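Local coordinates for cobalamin biosynthesis protein (cbiD) (Archaeoglobus fulgidus, PDB 1SR8) that probably methylates C-1 of cobalt-precorrin-5B with S-adenosyl-L-methionine to give cobalt-precorrin-6A, a step of the anaerobic route to adenosylcobalamin, at residues Glu269-Ala272 / Arg273-Gly276. Numbering follows the deposited sequence.
Sequences EERA and REEG
R271 reaches from the last turn of helix 265-273 to the carboxylates of E274 and E275, three and four residues on, and the three form a salt-bridge network at the protein surface. Its CB points away from residues 273-276, but two successive bends, chi2 -72° and chi3 -68°, bring the far half of the side chain alongside that of E275. At CD it passes E274 OE2, 3.6 Å away. NE only skirts E275 OE2, whereas the guanidinium beyond it sits against that oxygen: E275 OE2 lies over one face, 2.7 Å from R271 NH1 and 2.9 Å from R271 NH2. E275 CG lies over the centre of the R271 guanidinium, 3.8 Å above its plane, and the planes of guanidinium and carboxylate are inclined by 60°. The bridge from R271 NH1 to E274 OE2 is long, 3.8 Å, and reaches the edge of the guanidinium; R267, one turn before R271, also pairs with E274 OE2, while D240 takes R271 NH2. The helix runs out here, just before strand 278-281, an outermost strand of the four-stranded parallel sheet. R273 N still makes an almost straight i to i-4 bond to E269 O. Two residues on, the pattern tightens: E275 N donates to A272 O, three residues back, at 3.0 Å. The same oxygen receives a weak bond from G276 N, where the chain leaves helical geometry with a positive phi.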
loop_
_atom_site.group_PDB
_atom_site.type_symbol
_atom_site.label_atom_id
_atom_site.label_comp_id
_atom_site.label_asym_id
_atom_site.label_seq_id
_atom_site.Cartn_x
_atom_site.Cartn_y
_atom_site.Cartn_z
ATOM N N GLU A 269 -8.741 12.375 -22.961
ATOM C CA GLU A 269 -8.126 12.603 -24.268
ATOM C C GLU A 269 -8.136 14.078 -24.657
ATOM O O GLU A 269 -7.251 14.532 -25.382
ATOM C CB GLU A 269 -8.857 11.776 -25.319
ATOM C CG GLU A 269 -10.371 11.857 -25.183
ATOM C CD GLU A 269 -11.085 10.716 -25.886
ATOM O OE1 GLU A 269 -10.761 9.542 -25.586
ATOM O OE2 GLU A 269 -11.970 10.991 -26.732
ATOM N N GLU A 270 -9.135 14.820 -24.185
ATOM C CA GLU A 270 -9.225 16.251 -24.469
ATOM C C GLU A 270 -8.157 16.974 -23.653
ATOM O O GLU A 270 -7.423 17.813 -24.176
ATOM C CB GLU A 270 -10.608 16.792 -24.098
ATOM C CG GLU A 270 -11.743 16.290 -24.990
ATOM C CD GLU A 270 -13.101 16.855 -24.586
ATOM O OE1 GLU A 270 -13.253 18.100 -24.541
ATOM O OE2 GLU A 270 -14.018 16.050 -24.313
ATOM N N ARG A 271 -8.089 16.642 -22.364
ATOM C CA ARG A 271 -7.102 17.221 -21.460
ATOM C C ARG A 271 -5.718 16.810 -21.941
ATOM O O ARG A 271 -4.750 17.550 -21.775
ATOM C CB ARG A 271 -7.316 16.711 -20.030
ATOM C CG ARG A 271 -8.304 17.516 -19.208
ATOM C CD ARG A 271 -7.717 18.865 -18.833
ATOM N NE ARG A 271 -6.602 18.736 -17.898
ATOM C CZ ARG A 271 -5.815 19.741 -17.519
ATOM N NH1 ARG A 271 -6.016 20.961 -17.997
ATOM N NH2 ARG A 271 -4.828 19.531 -16.658
ATOM N N ALA A 272 -5.634 15.620 -22.532
ATOM C CA ALA A 272 -4.371 15.104 -23.047
ATOM C C ALA A 272 -3.819 16.030 -24.127
ATOM O O ALA A 272 -2.773 16.651 -23.951
ATOM C CB ALA A 272 -4.569 13.703 -23.612
ATOM N N ARG A 273 -4.526 16.122 -25.246
ATOM C CA ARG A 273 -4.088 16.982 -26.337
ATOM C C ARG A 273 -4.119 18.456 -25.922
ATOM O O ARG A 273 -3.516 19.313 -26.568
ATOM C CB ARG A 273 -4.951 16.721 -27.590
ATOM C CG ARG A 273 -4.405 15.572 -28.463
ATOM C CD ARG A 273 -5.441 14.497 -28.833
ATOM N NE ARG A 273 -6.389 14.945 -29.853
ATOM C CZ ARG A 273 -7.232 14.146 -30.508
ATOM N NH1 ARG A 273 -7.254 12.842 -30.261
ATOM N NH2 ARG A 273 -8.059 14.654 -31.415
ATOM N N GLU A 274 -4.799 18.729 -24.814
ATOM C CA GLU A 274 -4.930 20.080 -24.269
ATOM C C GLU A 274 -3.742 20.465 -23.380
ATOM O O GLU A 274 -3.601 21.619 -22.980
ATOM C CB GLU A 274 -6.226 20.154 -23.469
ATOM C CG GLU A 274 -6.537 21.476 -22.826
ATOM C CD GLU A 274 -7.956 21.504 -22.292
ATOM O OE1 GLU A 274 -8.891 21.329 -23.106
ATOM O OE2 GLU A 274 -8.140 21.692 -21.068
ATOM N N GLU A 275 -2.893 19.490 -23.071
ATOM C CA GLU A 275 -1.721 19.710 -22.233
ATOM C C GLU A 275 -0.461 19.360 -23.009
ATOM O O GLU A 275 0.647 19.605 -22.547
ATOM C CB GLU A 275 -1.786 18.828 -20.990
ATOM C CG GLU A 275 -2.867 19.190 -19.988
ATOM C CD GLU A 275 -2.504 20.403 -19.168
ATOM O OE1 GLU A 275 -1.291 20.672 -19.017
ATOM O OE2 GLU A 275 -3.427 21.075 -18.661
ATOM N N GLY A 276 -0.638 18.769 -24.184
ATOM C CA GLY A 276 0.502 18.386 -24.996
ATOM C C GLY A 276 1.208 17.162 -24.447
ATOM O O GLY A 276 2.391 16.936 -24.725
#